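Local structure of zinc phosphodiesterase ELAC protein 1 (Homo sapiens, 3ZWF) at residues I56-L61 with F67-L72; A21-C26 with C30-C35; Q293-F298 with L307-F312; G250-V255 with L270-T275. The protein is a zinc-dependent endoribonuclease of the RNase Z family that cleaves the 3' ends of tRNAs and removes 2',3'-cyclic phosphates during tRNA repair. One frame throughout, in Å; residues are numbered along the deposited sequence.

Contact 1 (I56-L61 with F67-L72); sequences IFITHL and FGLPGL. With ZN (zinc ion), chain E.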
# COMPACT_ATOMS: atom_id res chain seq x y z
N ILE A 56 -2.32 14.15 9.34
CA ILE A 56 -1.46 13.56 8.34
C ILE A 56 -1.12 14.59 7.28
O ILE A 56 -2.00 15.30 6.78
CB ILE A 56 -2.17 12.29 7.69
CG1 ILE A 56 -2.51 11.30 8.81
CG2 ILE A 56 -1.28 11.64 6.64
CD1 ILE A 56 -3.35 10.11 8.38
N PHE A 57 0.15 14.68 6.94
CA PHE A 57 0.67 15.63 5.99
C PHE A 57 1.40 14.87 4.89
O PHE A 57 2.36 14.16 5.16
CB PHE A 57 1.65 16.62 6.68
CG PHE A 57 1.07 17.36 7.87
CD1 PHE A 57 1.02 16.79 9.13
CD2 PHE A 57 0.59 18.66 7.71
CE1 PHE A 57 0.48 17.45 10.20
CE2 PHE A 57 0.04 19.32 8.77
CZ PHE A 57 0.00 18.75 10.03
N ILE A 58 0.99 15.09 3.64
CA ILE A 58 1.61 14.42 2.48
C ILE A 58 2.38 15.39 1.62
O ILE A 58 1.82 16.43 1.19
CB ILE A 58 0.52 13.70 1.60
CG1 ILE A 58 -0.29 12.69 2.42
CG2 ILE A 58 1.16 13.04 0.38
CD1 ILE A 58 0.53 11.53 3.07
N THR A 59 3.68 15.13 1.44
CA THR A 59 4.60 16.10 0.77
C THR A 59 4.40 16.17 -0.74
O THR A 59 4.50 17.21 -1.34
CB THR A 59 6.05 15.79 1.01
OG1 THR A 59 6.35 14.45 0.56
CG2 THR A 59 6.41 15.92 2.52
N HIS A 60 4.03 15.03 -1.36
CA HIS A 60 3.85 14.96 -2.80
C HIS A 60 3.21 13.65 -3.18
O HIS A 60 3.33 12.69 -2.43
CB HIS A 60 5.13 15.21 -3.58
CG HIS A 60 6.19 14.14 -3.47
ND1 HIS A 60 6.89 13.87 -2.30
CD2 HIS A 60 6.81 13.45 -4.45
CE1 HIS A 60 7.81 12.96 -2.55
NE2 HIS A 60 7.79 12.68 -3.85
N LEU A 61 2.59 13.65 -4.36
CA LEU A 61 1.85 12.47 -4.82
C LEU A 61 2.71 11.49 -5.64
O LEU A 61 2.32 11.11 -6.76
CB LEU A 61 0.61 12.93 -5.60
CG LEU A 61 -0.40 13.72 -4.77
CD1 LEU A 61 -1.65 14.14 -5.57
CD2 LEU A 61 -0.82 12.90 -3.54
N PHE A 67 0.89 5.80 -0.94
CA PHE A 67 0.17 4.56 -1.24
C PHE A 67 -0.22 3.79 0.02
O PHE A 67 -1.12 2.93 -0.06
CB PHE A 67 0.97 3.62 -2.17
CG PHE A 67 0.97 3.98 -3.62
CD1 PHE A 67 0.16 4.97 -4.15
CD2 PHE A 67 1.84 3.33 -4.46
CE1 PHE A 67 0.23 5.26 -5.51
CE2 PHE A 67 1.90 3.62 -5.82
CZ PHE A 67 1.10 4.59 -6.32
N GLY A 68 0.44 4.04 1.14
CA GLY A 68 0.06 3.45 2.43
C GLY A 68 -1.14 4.06 3.13
O GLY A 68 -1.61 3.55 4.16
N LEU A 69 -1.63 5.18 2.61
CA LEU A 69 -2.70 5.95 3.27
C LEU A 69 -4.06 5.25 3.39
O LEU A 69 -4.65 5.21 4.46
CB LEU A 69 -2.78 7.38 2.68
CG LEU A 69 -3.68 8.34 3.46
CD1 LEU A 69 -3.28 8.43 4.94
CD2 LEU A 69 -3.48 9.73 2.80
N PRO A 70 -4.55 4.62 2.31
CA PRO A 70 -5.85 3.93 2.45
C PRO A 70 -5.82 2.83 3.49
O PRO A 70 -6.75 2.72 4.31
CB PRO A 70 -6.07 3.36 1.04
CG PRO A 70 -5.38 4.29 0.15
CD PRO A 70 -4.12 4.68 0.91
N GLY A 71 -4.76 2.03 3.45
CA GLY A 71 -4.56 0.96 4.42
C GLY A 71 -4.50 1.47 5.83
O GLY A 71 -5.12 0.91 6.72
N LEU A 72 -3.72 2.52 6.03
CA LEU A 72 -3.60 3.14 7.34
C LEU A 72 -4.96 3.58 7.90
O LEU A 72 -5.27 3.31 9.05
CB LEU A 72 -2.62 4.29 7.32
CG LEU A 72 -2.42 5.02 8.65
CD1 LEU A 72 -1.86 4.10 9.75
CD2 LEU A 72 -1.53 6.24 8.44
ZN ZN E . 9.26 11.65 -5.28
O HOH W 1 8.83 9.85 -4.38

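Contact 2 (A21-C26 with C30-C35); sequences AVVLRC and CWLFDC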
# COMPACT_ATOMS: atom_id res chain seq x y z
N ALA A 21 7.89 7.80 5.84
CA ALA A 21 6.95 8.10 6.92
C ALA A 21 7.75 8.52 8.17
O ALA A 21 8.69 7.84 8.57
CB ALA A 21 6.07 6.94 7.25
N VAL A 22 7.32 9.62 8.75
CA VAL A 22 7.92 10.15 9.99
C VAL A 22 6.79 10.65 10.87
O VAL A 22 5.87 11.31 10.37
CB VAL A 22 8.88 11.36 9.75
CG1 VAL A 22 9.76 11.58 11.01
CG2 VAL A 22 9.73 11.19 8.49
N VAL A 23 6.86 10.37 12.17
CA VAL A 23 5.86 10.84 13.13
C VAL A 23 6.44 11.85 14.12
O VAL A 23 7.45 11.60 14.75
CB VAL A 23 5.20 9.69 13.90
CG1 VAL A 23 4.31 10.19 15.01
CG2 VAL A 23 4.39 8.83 12.94
N LEU A 24 5.78 13.00 14.19
CA LEU A 24 6.01 14.00 15.21
C LEU A 24 4.98 13.83 16.33
O LEU A 24 3.75 13.78 16.11
CB LEU A 24 5.92 15.41 14.61
CG LEU A 24 6.13 16.57 15.57
CD1 LEU A 24 7.52 16.56 16.23
CD2 LEU A 24 5.90 17.87 14.79
N ARG A 25 5.49 13.74 17.55
CA ARG A 25 4.67 13.47 18.71
C ARG A 25 4.85 14.59 19.69
O ARG A 25 5.97 14.96 19.99
CB ARG A 25 5.08 12.14 19.34
CG ARG A 25 4.06 11.54 20.28
CD ARG A 25 4.40 10.11 20.64
NE ARG A 25 5.76 9.86 21.08
CZ ARG A 25 6.15 8.75 21.71
NH1 ARG A 25 5.27 7.79 21.99
NH2 ARG A 25 7.42 8.59 22.06
N CYS A 26 3.74 15.15 20.14
CA CYS A 26 3.70 16.14 21.21
C CYS A 26 2.62 15.74 22.21
O CYS A 26 1.44 15.70 21.86
CB CYS A 26 3.41 17.54 20.67
SG CYS A 26 4.47 18.09 19.31
N CYS A 30 -0.07 12.49 17.87
CA CYS A 30 0.82 12.11 16.76
C CYS A 30 0.41 12.75 15.45
O CYS A 30 -0.76 12.65 15.04
CB CYS A 30 0.90 10.56 16.57
SG CYS A 30 1.70 9.71 17.90
N TRP A 31 1.37 13.37 14.78
CA TRP A 31 1.22 13.84 13.41
C TRP A 31 2.13 13.05 12.46
O TRP A 31 3.34 12.94 12.68
CB TRP A 31 1.53 15.34 13.23
CG TRP A 31 0.70 16.26 14.03
CD1 TRP A 31 -0.45 15.98 14.71
CD2 TRP A 31 0.95 17.67 14.20
NE1 TRP A 31 -0.92 17.13 15.32
CE2 TRP A 31 -0.07 18.17 15.03
CE3 TRP A 31 1.94 18.53 13.74
CZ2 TRP A 31 -0.13 19.51 15.41
CZ3 TRP A 31 1.90 19.86 14.14
CH2 TRP A 31 0.87 20.33 14.96
N LEU A 32 1.53 12.48 11.43
CA LEU A 32 2.27 11.70 10.45
C LEU A 32 2.61 12.52 9.20
O LEU A 32 1.76 13.16 8.59
CB LEU A 32 1.43 10.47 10.04
CG LEU A 32 1.99 9.54 8.95
CD1 LEU A 32 3.26 8.86 9.39
CD2 LEU A 32 0.92 8.50 8.57
N PHE A 33 3.87 12.47 8.83
CA PHE A 33 4.40 13.13 7.64
C PHE A 33 4.81 12.05 6.66
O PHE A 33 5.78 11.31 6.89
CB PHE A 33 5.59 14.04 8.00
CG PHE A 33 5.20 15.24 8.79
CD1 PHE A 33 5.03 15.16 10.17
CD2 PHE A 33 4.93 16.46 8.16
CE1 PHE A 33 4.64 16.31 10.92
CE2 PHE A 33 4.51 17.57 8.89
CZ PHE A 33 4.37 17.49 10.27
N ASP A 34 4.02 11.97 5.59
CA ASP A 34 4.08 10.95 4.53
C ASP A 34 3.64 9.57 5.00
O ASP A 34 3.62 9.25 6.19
CB ASP A 34 5.44 10.94 3.81
CG ASP A 34 5.62 12.18 2.85
OD1 ASP A 34 4.62 12.78 2.52
OD2 ASP A 34 6.75 12.48 2.43
N CYS A 35 3.23 8.78 4.02
CA CYS A 35 2.58 7.50 4.30
C CYS A 35 2.77 6.53 3.14
O CYS A 35 1.83 6.12 2.47
CB CYS A 35 1.09 7.72 4.62
SG CYS A 35 0.32 6.32 5.43

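Contact 3 (Q293-F298 with L307-F312); sequences QMAATF and LVLTHF. With ZN (zinc ion), chain D.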
# COMPACT_ATOMS: atom_id res chain seq x y z
N GLN A 293 25.63 16.95 0.20
CA GLN A 293 26.18 18.32 0.12
C GLN A 293 25.09 19.35 -0.16
O GLN A 293 25.12 20.46 0.34
CB GLN A 293 27.29 18.42 -0.91
CG GLN A 293 28.03 19.80 -0.88
CD GLN A 293 28.56 20.26 0.50
OE1 GLN A 293 28.11 21.32 1.03
NE2 GLN A 293 29.53 19.53 1.04
N MET A 294 24.08 18.96 -0.93
CA MET A 294 22.99 19.91 -1.26
C MET A 294 22.14 20.17 -0.02
O MET A 294 21.78 21.33 0.29
CB MET A 294 22.10 19.38 -2.39
CG MET A 294 22.83 19.25 -3.71
SD MET A 294 21.92 18.25 -4.92
CE MET A 294 20.35 19.17 -5.00
N ALA A 295 21.89 19.10 0.73
CA ALA A 295 21.11 19.19 1.96
C ALA A 295 21.87 20.03 3.01
O ALA A 295 21.28 20.89 3.68
CB ALA A 295 20.79 17.81 2.52
N ALA A 296 23.17 19.77 3.12
CA ALA A 296 24.04 20.43 4.10
C ALA A 296 24.12 21.94 3.83
O ALA A 296 24.12 22.75 4.75
CB ALA A 296 25.44 19.80 4.07
N THR A 297 24.18 22.28 2.56
CA THR A 297 24.27 23.66 2.13
C THR A 297 22.96 24.39 2.49
O THR A 297 22.97 25.54 3.00
CB THR A 297 24.54 23.74 0.63
OG1 THR A 297 25.85 23.24 0.35
CG2 THR A 297 24.48 25.21 0.12
N PHE A 298 21.83 23.73 2.26
CA PHE A 298 20.53 24.30 2.67
C PHE A 298 20.42 24.45 4.20
O PHE A 298 19.94 25.47 4.69
CB PHE A 298 19.34 23.50 2.14
CG PHE A 298 18.03 24.07 2.55
CD1 PHE A 298 17.59 25.29 2.03
CD2 PHE A 298 17.26 23.44 3.51
CE1 PHE A 298 16.37 25.82 2.41
CE2 PHE A 298 16.01 23.96 3.87
CZ PHE A 298 15.58 25.15 3.33
N LEU A 307 20.50 18.68 11.36
CA LEU A 307 20.06 18.17 10.06
C LEU A 307 19.95 16.65 10.14
O LEU A 307 20.86 16.02 10.57
CB LEU A 307 21.04 18.56 8.94
CG LEU A 307 20.80 18.03 7.53
CD1 LEU A 307 19.38 18.45 6.93
CD2 LEU A 307 21.96 18.42 6.62
N VAL A 308 18.79 16.13 9.75
CA VAL A 308 18.60 14.67 9.66
C VAL A 308 18.36 14.36 8.19
O VAL A 308 17.43 14.86 7.58
CB VAL A 308 17.41 14.16 10.50
CG1 VAL A 308 17.34 12.58 10.40
CG2 VAL A 308 17.53 14.61 11.92
N LEU A 309 19.18 13.46 7.66
CA LEU A 309 19.07 13.01 6.26
C LEU A 309 18.30 11.69 6.22
O LEU A 309 18.42 10.85 7.11
CB LEU A 309 20.47 12.82 5.67
CG LEU A 309 21.33 14.12 5.62
CD1 LEU A 309 22.62 13.84 4.92
CD2 LEU A 309 20.59 15.25 4.93
N THR A 310 17.49 11.60 5.18
CA THR A 310 16.62 10.43 5.01
C THR A 310 16.35 10.23 3.55
O THR A 310 16.97 10.84 2.69
CB THR A 310 15.34 10.58 5.88
OG1 THR A 310 14.64 9.34 5.98
CG2 THR A 310 14.42 11.68 5.32
N HIS A 311 15.47 9.26 3.25
CA HIS A 311 15.11 8.93 1.85
C HIS A 311 16.33 8.51 1.06
O HIS A 311 16.56 8.99 -0.04
CB HIS A 311 14.38 10.11 1.16
CG HIS A 311 13.62 9.76 -0.08
ND1 HIS A 311 14.17 9.82 -1.34
CD2 HIS A 311 12.31 9.48 -0.25
CE1 HIS A 311 13.25 9.51 -2.24
NE2 HIS A 311 12.10 9.34 -1.61
N PHE A 312 17.03 7.53 1.59
CA PHE A 312 18.20 6.96 0.97
C PHE A 312 17.90 5.90 -0.10
O PHE A 312 17.01 5.11 0.06
CB PHE A 312 19.09 6.33 2.04
CG PHE A 312 19.58 7.30 3.10
CD1 PHE A 312 20.51 8.25 2.77
CD2 PHE A 312 19.11 7.22 4.41
CE1 PHE A 312 20.94 9.15 3.73
CE2 PHE A 312 19.54 8.11 5.39
CZ PHE A 312 20.49 9.05 5.06
ZN ZN D . 10.27 9.52 -2.79
O HOH W 1 8.83 9.85 -4.38

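Contact 4 (G250-V255 with L270-T275); sequences GDCSGV and LIHEAT. With ZN (zinc ion), chain E; ZN (zinc ion), chain D.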
# COMPACT_ATOMS: atom_id res chain seq x y z
N GLY A 250 9.72 17.36 1.79
CA GLY A 250 9.54 16.28 0.79
C GLY A 250 10.71 16.17 -0.17
O GLY A 250 11.66 16.99 -0.17
N ASP A 251 10.65 15.15 -1.02
CA ASP A 251 11.64 14.94 -2.08
C ASP A 251 11.79 16.25 -2.85
O ASP A 251 10.82 16.94 -3.15
CB ASP A 251 11.19 13.92 -3.10
CG ASP A 251 11.02 12.50 -2.53
OD1 ASP A 251 11.23 12.26 -1.33
OD2 ASP A 251 10.63 11.61 -3.32
N CYS A 252 13.03 16.57 -3.16
CA CYS A 252 13.35 17.83 -3.85
C CYS A 252 14.81 17.87 -4.29
O CYS A 252 15.66 17.20 -3.73
CB CYS A 252 13.07 19.03 -2.95
SG CYS A 252 14.11 19.22 -1.52
N SER A 253 15.04 18.74 -5.28
CA SER A 253 16.36 19.15 -5.75
C SER A 253 16.63 20.61 -5.38
O SER A 253 17.70 21.15 -5.68
CB SER A 253 16.40 19.01 -7.27
OG SER A 253 17.69 19.27 -7.79
N GLY A 254 15.65 21.25 -4.75
CA GLY A 254 15.77 22.64 -4.32
C GLY A 254 14.43 23.20 -3.84
O GLY A 254 13.39 22.53 -3.87
N VAL A 255 14.48 24.44 -3.37
CA VAL A 255 13.32 25.14 -2.84
C VAL A 255 12.95 26.20 -3.85
O VAL A 255 13.85 26.81 -4.46
CB VAL A 255 13.66 25.82 -1.45
CG1 VAL A 255 12.49 26.65 -0.92
CG2 VAL A 255 14.11 24.78 -0.45
N LEU A 270 15.78 19.85 11.16
CA LEU A 270 15.49 19.93 9.74
C LEU A 270 15.67 18.53 9.12
O LEU A 270 16.75 17.98 9.19
CB LEU A 270 16.42 20.92 9.05
CG LEU A 270 16.40 20.99 7.52
CD1 LEU A 270 15.04 21.33 7.03
CD2 LEU A 270 17.40 22.07 7.09
N ILE A 271 14.59 17.99 8.57
CA ILE A 271 14.57 16.64 7.91
C ILE A 271 14.56 16.85 6.40
O ILE A 271 13.70 17.55 5.85
CB ILE A 271 13.39 15.81 8.33
CG1 ILE A 271 13.36 15.65 9.85
CG2 ILE A 271 13.38 14.43 7.53
CD1 ILE A 271 12.17 14.84 10.30
N HIS A 272 15.60 16.34 5.76
CA HIS A 272 15.85 16.57 4.34
C HIS A 272 16.24 15.24 3.67
O HIS A 272 16.95 14.43 4.24
CB HIS A 272 16.99 17.60 4.18
CG HIS A 272 17.05 18.27 2.84
ND1 HIS A 272 17.37 17.60 1.68
CD2 HIS A 272 16.88 19.58 2.50
CE1 HIS A 272 17.33 18.46 0.67
NE2 HIS A 272 17.04 19.66 1.14
N GLU A 273 15.81 15.07 2.43
CA GLU A 273 16.30 13.91 1.67
C GLU A 273 17.78 14.00 1.25
O GLU A 273 18.37 15.06 1.08
CB GLU A 273 15.48 13.67 0.42
CG GLU A 273 15.62 14.74 -0.64
CD GLU A 273 15.65 14.08 -2.01
OE1 GLU A 273 16.67 13.42 -2.33
OE2 GLU A 273 14.65 14.16 -2.73
N ALA A 274 18.39 12.84 1.12
CA ALA A 274 19.68 12.72 0.45
C ALA A 274 19.70 11.38 -0.29
O ALA A 274 20.32 10.43 0.17
CB ALA A 274 20.85 12.80 1.42
N THR A 275 18.97 11.36 -1.40
CA THR A 275 18.72 10.11 -2.12
C THR A 275 20.00 9.42 -2.60
O THR A 275 20.18 8.20 -2.44
CB THR A 275 17.71 10.28 -3.29
OG1 THR A 275 16.48 10.81 -2.78
CG2 THR A 275 17.48 8.93 -3.97
ZN ZN E . 9.26 11.65 -5.28
ZN ZN D . 10.27 9.52 -2.79
O HOH W 2 14.01 16.96 1.32
O HOH W 1 8.83 9.85 -4.38

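Contact 1 (I56-L61 with F67-L72)
The HxHxDH metal-binding signature of the metallo-beta-lactamase fold, running from His60 to His65, lies at this contact, where Ile56 on the strand leading into the motif packs against Leu69 on the helix that follows it. The two side chains pass each other in opposite directions. Ile56 CD1 lies 3.8 Å from Leu69 CD1, and the other branch adds a looser touch, Ile56 CG2 to Leu69 CD1 at 4.1 Å. The reach of CD1 follows from a CG1 that is anti to the carbonyl carbon with the chain extended beyond it (chi2 173°), which also brings it alongside the next helical turn, with Ile56 CD1 4.3 Å from Leu72 CD2. Two residues further along, on the same side of the chain, Ile58 CG1 loosely meets Leu69 CD2, 4.4 Å away. The layer continues into the neighbouring helices: Leu69 rests on Ile101 of helix 97-107, and Leu72 on Leu43 of helix 39-45.

Past this apolar seam the chain turns and His60 faces a catalytic zinc, bound through NE2 at 2.3 Å; His62, His180 and Asp251 complete the protein ligands of this zinc. The far nitrogen is held from behind, His60 ND1 donating to Thr59 OG1 over 3.0 Å (159°), with the oxygen close to the ring plane. Thr59 OG1 is in turn hydrogen-bonded to Asp34 OD2. This chain of bonds fixes the rotation of the imidazole, and with the proton on ND1 the NE2 lone pair is turned to the zinc, probably made a stronger ligand by the carboxylate behind the threonine.

Contact 2 (A21-C26 with C30-C35)
Phe33 presents a ring edge to the facing strand: Val22 O lies there, near the ring plane and 3.9 Å from Phe33 CD1, while Leu24 CB approaches the same ring obliquely, 4.0 Å from Phe33 CE1. Phe57 of the adjacent strand stacks with this ring. The indole of Trp31 is also met obliquely, Leu24 CD2 standing 4.1 Å from Trp31 CE3; as cross-strand partners on one face the two side chains lie side by side, and with CG opposite the backbone N (chi1 180°) the leucine brings CD2 to the indole. Trp31 also meets the Phe171 ring edge-to-face, and its NE1 is hydrogen-bonded to Glu29 OE2.

These groups ride on a beta hairpin, strands 21-26 and 29-33, within one of the two sheets of the metallo-beta-lactamase alpha-beta/beta-alpha sandwich; Leu24, Trp31 and Phe33 all touch Val189 of the other sheet. The strands are antiparallel at 158°. Two hydrogen-bonded pairs join them: Val22 and Phe33 exchange bonds in both directions, with Phe33 N to Val22 O at 2.8 Å, and Leu24 and Trp31 do likewise, with Trp31 N to Leu24 O at 2.8 Å and nearly straight (178°).

The non-hydrogen-bonded pairs send their side chains to the other face of the sheet. There Val23 CG2 lies 3.7 Å from Leu32 CD1, and Arg25 CG passes 3.8 Å from Cys30 SG before the guanidinium leads away, NE forming a salt bridge with Asp2. At the hairpin's end Ala21 CB packs 3.5 Å from Asp34 O, a buried carbonyl oxygen without a polar partner, whereas Asp34 OD2 is hydrogen-bonded to Thr59 OG1 and to ND1 of the zinc ligand His65.

Contact 3 (Q293-F298 with L307-F312)
Apolar packing between Ala295 and the leucines at 307 and 309 carries this contact, with helix 292-301 lying on strand 306-310 and running against it at 154°. Ala295 CB points into the strand and is tightly met by one branch of Leu309, CD2 at 3.5 Å. Leu307 comes in beside it by its own CD2, which is 4.3 Å from Ala295 CB but closer to the backbone, 3.8 Å from Ala296 CA and 3.9 Å from Ala295 O. The two leucines differ in their first torsion: Leu307 has CG anti to the backbone N (chi1 175°), Leu309 has it anti to the carbonyl carbon (chi1 -62°). Small helix residues thus let the backbone come close to the strand.

Hydrogen bonds within the helix lie on the side turned away from the strand. Gln293 O accepts from Thr297 N at 3.0 Å and from Thr297 OG1 at 2.9 Å, the two donors arriving from opposite faces of the carbonyl plane.

Metal coordination follows just beyond the strand's C-terminal end. After Thr310 the chain enters the left-handed helical region at His311, whose NE2 binds the second zinc at 2.2 Å; Asp64, His65 and Asp251 also bind this zinc, and His311 ND1 is hydrogen-bonded to Thr275 OG1. The helix is part of the beta-alpha-beta crossover from strand 269-273 to its parallel neighbour 306-310. Its packing on the strand rests on methyl groups without directional bonds, whereas a few residues on the histidine is fixed sharply, by the zinc at one nitrogen and by Thr275 at the other.

Contact 4 (G250-V255 with L270-T275)
Glu273 reaches from strand 269-273 to the backbone of Cys252, and its course can be traced outward. CB points toward the 250-255 loop. CG is held between the backbone N and the carbonyl carbon (chi1 68°) and lies near Cys252 O; the chain then bends at chi2 to bring the carboxylate against the loop, with CD also closest to Cys252 O. OE2 accepts from Cys252 N at 2.9 Å (155°), the donor coming on the anti side and somewhat out of the carboxylate plane, and comes up against Asp251 CA at 3.2 Å; His289 ND1 is a second partner. OE1 takes two bonds from the same face of its plane, from Thr275 OG1 at 2.7 Å and Thr275 N at 3.2 Å, and another from Ser290 N. Nearby, Cys252 SG approaches the His272 ring obliquely, 4.0 Å from His272 CE1, and a water ties Gly250 O to Glu273 N.

The loop so anchored presents Asp251, whose OD2 bridges the metals, 2.2 Å from the zinc bound by His311 and 2.4 Å from that bound by His60, as expected for a binuclear metallo-beta-lactamase site. Its OD1 is 4.2 Å from Glu273 OE2, with the carboxylate planes turned 74° apart. Such like charges should repel, but the metals on one group and the donors around the other would offset this, consistent with Glu273 acting as a second-shell residue that holds the loop carrying the bridging aspartate.

From the N terminus, contact 2 comes first, closing the short hairpin turn between strands 21-26 and 29-33. Contact 1 follows, closing the loop with the histidine motif, and its strand 53-57 lies beside 29-33 in the same sheet. Much later, contact 4 closes the loop that holds helix 259-263, and contact 3 closes the turn from helix 292-301 into strand 306-310, the neighbour of 269-273 in the second sheet. The four loops are in series; none nests in or crosses another. Contacts 1 and 4 share one zinc, contacts 3 and 4 the other, so the two halves of the sandwich meet at the metals, where one water belongs to contacts 1, 3 and 4.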